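Local coordinates for protein NAD_Gly3P_dh, NAD-dependent glycerol-3-phosphate dehydrogenase (Streptosporangium roseum, PDB 5OCM) that probably reduces imines to amines with NADPH as an imine reductase of the HIBADH-related family, and binds NADP+ and a trifluoroacetophenone hydrate in a ligand pocket, at residues 235-246 with 259-270. Numbering follows the deposited sequence.
With 9RH (2,2,2-trifluoromethyl acetophenone hydrate), chain H.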
loop_
_atom_site.group_PDB
_atom_site.type_symbol
_atom_site.label_atom_id
_atom_site.label_comp_id
_atom_site.label_asym_id
_atom_site.label_seq_id
_atom_site.Cartn_x
_atom_site.Cartn_y
_atom_site.Cartn_z
ATOM N N ILE A 235 -4.482 -16.577 9.057
ATOM C CA ILE A 235 -3.316 -15.956 9.669
ATOM C C ILE A 235 -2.127 -16.949 9.770
ATOM O O ILE A 235 -0.965 -16.570 9.558
ATOM C CB ILE A 235 -3.659 -15.315 10.992
ATOM C CG1 ILE A 235 -4.525 -14.069 10.710
ATOM C CG2 ILE A 235 -2.397 -14.877 11.741
ATOM C CD1 ILE A 235 -5.109 -13.448 11.990
ATOM N N ASP A 236 -2.414 -18.226 10.056
ATOM C CA ASP A 236 -1.319 -19.215 10.081
ATOM C C ASP A 236 -0.608 -19.291 8.730
ATOM O O ASP A 236 0.635 -19.348 8.673
ATOM C CB ASP A 236 -1.857 -20.636 10.422
ATOM C CG ASP A 236 -2.251 -20.796 11.880
ATOM O OD1 ASP A 236 -1.569 -20.230 12.762
ATOM O OD2 ASP A 236 -3.219 -21.547 12.106
ATOM N N THR A 237 -1.367 -19.254 7.657
ATOM C CA THR A 237 -0.785 -19.300 6.313
ATOM C C THR A 237 0.041 -18.014 6.039
ATOM O O THR A 237 1.184 -18.083 5.520
ATOM C CB THR A 237 -1.887 -19.503 5.266
ATOM O OG1 THR A 237 -2.484 -20.764 5.494
ATOM C CG2 THR A 237 -1.402 -19.453 3.885
ATOM N N HIS A 238 -0.524 -16.869 6.403
ATOM C CA HIS A 238 0.232 -15.626 6.354
ATOM C C HIS A 238 1.595 -15.710 7.072
ATOM O O HIS A 238 2.632 -15.306 6.526
ATOM C CB HIS A 238 -0.572 -14.419 6.937
ATOM C CG HIS A 238 -1.614 -13.848 6.007
ATOM N ND1 HIS A 238 -1.336 -12.799 5.146
ATOM C CD2 HIS A 238 -2.940 -14.103 5.862
ATOM C CE1 HIS A 238 -2.456 -12.457 4.518
ATOM N NE2 HIS A 238 -3.442 -13.223 4.930
ATOM N N VAL A 239 1.593 -16.164 8.323
ATOM C CA VAL A 239 2.805 -16.105 9.144
ATOM C C VAL A 239 3.887 -17.036 8.564
ATOM O O VAL A 239 5.091 -16.696 8.672
ATOM C CB VAL A 239 2.561 -16.401 10.649
ATOM C CG1 VAL A 239 3.782 -16.717 11.408
ATOM C CG2 VAL A 239 1.684 -15.287 11.308
ATOM N N ALA A 240 3.493 -18.121 7.925
ATOM C CA ALA A 240 4.501 -18.952 7.254
ATOM C C ALA A 240 5.238 -18.160 6.171
ATOM O O ALA A 240 6.457 -18.301 6.034
ATOM C CB ALA A 240 3.890 -20.244 6.674
ATOM N N THR A 241 4.507 -17.323 5.412
ATOM C CA THR A 241 5.166 -16.453 4.398
ATOM C C THR A 241 5.906 -15.284 5.019
ATOM O O THR A 241 6.901 -14.851 4.448
ATOM C CB THR A 241 4.205 -15.990 3.269
ATOM O OG1 THR A 241 2.960 -15.524 3.831
ATOM C CG2 THR A 241 3.911 -17.127 2.344
ATOM N N VAL A 242 5.457 -14.764 6.167
ATOM C CA VAL A 242 6.222 -13.735 6.845
ATOM C C VAL A 242 7.602 -14.298 7.178
ATOM O O VAL A 242 8.641 -13.613 6.997
ATOM C CB VAL A 242 5.554 -13.198 8.115
ATOM C CG1 VAL A 242 6.446 -12.173 8.793
ATOM C CG2 VAL A 242 4.170 -12.582 7.771
ATOM N N ASP A 243 7.634 -15.550 7.647
ATOM C CA ASP A 243 8.940 -16.182 7.914
ATOM C C ASP A 243 9.794 -16.342 6.673
ATOM O O ASP A 243 11.026 -16.189 6.774
ATOM C CB ASP A 243 8.760 -17.525 8.624
ATOM C CG ASP A 243 8.408 -17.330 10.096
ATOM O OD1 ASP A 243 8.510 -16.184 10.673
ATOM O OD2 ASP A 243 8.151 -18.347 10.750
ATOM N N HIS A 244 9.202 -16.667 5.543
ATOM C CA HIS A 244 9.982 -16.746 4.307
ATOM C C HIS A 244 10.635 -15.381 4.020
ATOM O O HIS A 244 11.796 -15.320 3.615
ATOM C CB HIS A 244 9.140 -17.187 3.105
ATOM C CG HIS A 244 8.544 -18.537 3.268
ATOM N ND1 HIS A 244 7.328 -18.899 2.736
ATOM C CD2 HIS A 244 9.012 -19.626 3.915
ATOM C CE1 HIS A 244 7.071 -20.163 3.060
ATOM N NE2 HIS A 244 8.082 -20.626 3.760
ATOM N N LEU A 245 9.862 -14.292 4.204
ATOM C CA LEU A 245 10.427 -12.951 3.964
ATOM C C LEU A 245 11.572 -12.642 4.925
ATOM O O LEU A 245 12.594 -12.123 4.508
ATOM C CB LEU A 245 9.322 -11.871 4.038
ATOM C CG LEU A 245 9.778 -10.417 3.944
ATOM C CD1 LEU A 245 10.587 -10.155 2.678
ATOM C CD2 LEU A 245 8.552 -9.522 4.025
ATOM N N ILE A 246 11.405 -12.990 6.196
ATOM C CA ILE A 246 12.481 -12.798 7.176
ATOM C C ILE A 246 13.712 -13.598 6.764
ATOM O O ILE A 246 14.824 -13.039 6.716
ATOM C CB ILE A 246 12.015 -13.178 8.590
ATOM C CG1 ILE A 246 10.989 -12.130 9.052
ATOM C CG2 ILE A 246 13.215 -13.179 9.540
ATOM C CD1 ILE A 246 10.248 -12.484 10.330
ATOM N N PRO A 259 9.484 -6.844 8.517
ATOM C CA PRO A 259 8.770 -8.087 8.677
ATOM C C PRO A 259 8.858 -8.626 10.112
ATOM O O PRO A 259 7.981 -9.359 10.507
ATOM C CB PRO A 259 9.457 -9.050 7.680
ATOM C CG PRO A 259 10.793 -8.452 7.489
ATOM C CD PRO A 259 10.580 -6.967 7.567
ATOM N N ARG A 260 9.881 -8.280 10.879
ATOM C CA ARG A 260 9.894 -8.651 12.288
ATOM C C ARG A 260 8.744 -8.035 13.080
ATOM O O ARG A 260 8.143 -8.730 13.895
ATOM C CB ARG A 260 11.215 -8.371 12.991
ATOM C CG ARG A 260 12.209 -9.474 12.527
ATOM C CD ARG A 260 13.551 -9.542 13.261
ATOM N NE ARG A 260 14.420 -8.399 12.980
ATOM C CZ ARG A 260 14.573 -7.301 13.722
ATOM N NH1 ARG A 260 15.431 -6.392 13.327
ATOM N NH2 ARG A 260 13.928 -7.100 14.904
ATOM N N LEU A 261 8.411 -6.775 12.799
ATOM C CA LEU A 261 7.231 -6.171 13.455
ATOM C C LEU A 261 5.935 -6.825 12.964
ATOM O O LEU A 261 5.017 -7.069 13.761
ATOM C CB LEU A 261 7.177 -4.645 13.313
ATOM C CG LEU A 261 5.984 -3.952 13.989
ATOM C CD1 LEU A 261 5.890 -4.275 15.500
ATOM C CD2 LEU A 261 6.019 -2.461 13.787
ATOM N N VAL A 262 5.870 -7.150 11.668
ATOM C CA VAL A 262 4.702 -7.867 11.100
ATOM C C VAL A 262 4.518 -9.188 11.871
ATOM O O VAL A 262 3.385 -9.527 12.283
ATOM C CB VAL A 262 4.863 -8.109 9.585
ATOM C CG1 VAL A 262 3.792 -9.050 9.033
ATOM C CG2 VAL A 262 4.888 -6.761 8.826
ATOM N N ARG A 263 5.612 -9.917 12.060
ATOM C CA ARG A 263 5.574 -11.214 12.779
ATOM C C ARG A 263 5.174 -11.034 14.245
ATOM O O ARG A 263 4.313 -11.768 14.741
ATOM C CB ARG A 263 6.962 -11.893 12.635
ATOM C CG ARG A 263 7.172 -13.276 13.133
ATOM C CD ARG A 263 6.075 -14.253 12.955
ATOM N NE ARG A 263 6.678 -15.638 12.826
ATOM C CZ ARG A 263 6.116 -16.770 13.313
ATOM N NH1 ARG A 263 4.947 -16.741 13.960
ATOM N NH2 ARG A 263 6.678 -17.914 13.023
ATOM N N THR A 264 5.731 -10.032 14.908
ATOM C CA THR A 264 5.400 -9.736 16.304
ATOM C C THR A 264 3.920 -9.475 16.467
ATOM O O THR A 264 3.281 -9.967 17.412
ATOM C CB THR A 264 6.220 -8.525 16.791
ATOM O OG1 THR A 264 7.587 -8.944 16.822
ATOM C CG2 THR A 264 5.790 -7.997 18.133
ATOM N N LEU A 265 3.363 -8.658 15.586
ATOM C CA LEU A 265 1.948 -8.311 15.709
ATOM C C LEU A 265 1.100 -9.534 15.416
ATOM O O LEU A 265 0.117 -9.786 16.155
ATOM C CB LEU A 265 1.605 -7.162 14.754
ATOM C CG LEU A 265 2.135 -5.787 15.121
ATOM C CD1 LEU A 265 2.093 -4.809 13.925
ATOM C CD2 LEU A 265 1.396 -5.140 16.271
ATOM N N ALA A 266 1.432 -10.293 14.369
ATOM C CA ALA A 266 0.683 -11.474 14.060
ATOM C C ALA A 266 0.768 -12.546 15.212
ATOM O O ALA A 266 -0.192 -13.249 15.497
ATOM C CB ALA A 266 1.123 -12.073 12.758
ATOM N N ASP A 267 1.908 -12.633 15.856
ATOM C CA ASP A 267 2.096 -13.547 17.004
ATOM C C ASP A 267 1.152 -13.248 18.155
ATOM O O ASP A 267 0.778 -14.178 18.869
ATOM C CB ASP A 267 3.556 -13.490 17.542
ATOM C CG ASP A 267 4.511 -14.271 16.706
ATOM O OD1 ASP A 267 4.095 -15.112 15.858
ATOM O OD2 ASP A 267 5.706 -14.013 16.908
ATOM N N ARG A 268 0.726 -12.002 18.318
ATOM C CA ARG A 268 -0.277 -11.667 19.307
ATOM C C ARG A 268 -1.634 -12.277 18.955
ATOM O O ARG A 268 -2.345 -12.779 19.852
ATOM C CB ARG A 268 -0.409 -10.179 19.519
ATOM C CG ARG A 268 0.874 -9.559 20.023
ATOM C CD ARG A 268 0.777 -8.094 20.174
ATOM N NE ARG A 268 2.114 -7.537 20.364
ATOM C CZ ARG A 268 2.398 -6.246 20.353
ATOM N NH1 ARG A 268 3.655 -5.848 20.540
ATOM N NH2 ARG A 268 1.443 -5.325 20.130
ATOM N N ALA A 269 -1.976 -12.299 17.667
ATOM C CA ALA A 269 -3.207 -12.936 17.245
ATOM C C ALA A 269 -3.094 -14.450 17.463
ATOM O O ALA A 269 -4.027 -15.103 17.892
ATOM C CB ALA A 269 -3.486 -12.639 15.778
ATOM N N LEU A 270 -1.940 -14.993 17.124
ATOM C CA LEU A 270 -1.705 -16.432 17.321
ATOM C C LEU A 270 -1.816 -16.836 18.793
ATOM O O LEU A 270 -2.433 -17.850 19.094
ATOM C CB LEU A 270 -0.324 -16.838 16.791
ATOM C CG LEU A 270 -0.165 -16.693 15.287
ATOM C CD1 LEU A 270 1.238 -17.157 14.927
ATOM C CD2 LEU A 270 -1.174 -17.424 14.529
HETATM O O1 9RH H . -0.895 -15.302 3.214
HETATM C C1 9RH H . -0.197 -15.216 1.951
HETATM O O2 9RH H . 1.021 -14.518 2.034
HETATM C C2 9RH H . -1.055 -14.567 0.867
HETATM C C3 9RH H . -2.349 -14.177 1.156
HETATM C C4 9RH H . -3.093 -13.471 0.220
HETATM C C5 9RH H . -2.565 -13.180 -1.015
HETATM C C6 9RH H . -1.278 -13.593 -1.323
HETATM C C7 9RH H . -0.524 -14.275 -0.377
HETATM C C8 9RH H . 0.072 -16.644 1.580
HETATM F F1 9RH H . 0.728 -17.260 2.579
HETATM F F2 9RH H . 0.781 -16.746 0.423
HETATM F F3 9RH H . -1.105 -17.221 1.401
#
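Segments 235-246 and 259-270, of helices 235-252 and 257-271, pack antiparallel as a helical hairpin: the axes of the two segments approach to 9.5 Å at a crossing angle of -155°, with Asp236 facing Leu270 at one end and Ile246 facing Pro259 at the other. Arg263 is the central knob, seated among Val239, Val242, Asp243 and Ile246. Its CG lies opposite the backbone N (chi1 -173°) and the chain then bends at chi2, carrying the guanidinium side-on to the Asp243 carboxylate. NE donates to Asp243 OD1 at 2.9 Å and NH2 to Asp243 OD2 at 2.7 Å, both on the syn side; the two planes stand 48° apart, and both bonds are bent. Asp267, one turn on, extends the charge network through a weak bond from Arg263 NH1 to its OD1, whose geometry is doubtful because NH1 is crowded in the model.

Beside the salt bridge the seam is apolar. Val239 CG2 meets Ala266 CB at 3.6 Å, Val242 CG2 lies 3.8 Å from Val262 CG1, and the Pro259 ring wedges between Leu245 and Ile246, its CB 3.7 Å from Ile246 CG1. At the other end Leu270 CD2 approaches Ile235 CG2.

Segment 235-246 also lines the ligand pocket: Thr241 OG1 accepts from 9RH O2 (2.8 Å), and 9RH O1 sits over the His238 ring. His238 ND1 is hydrogen-bonded to Trp178 of the second subunit, placing the pocket at the dimer interface. Helix 165-192 packs on Leu245 and Pro259 through His186, while helix 283-286 covers Leu265 and Arg268.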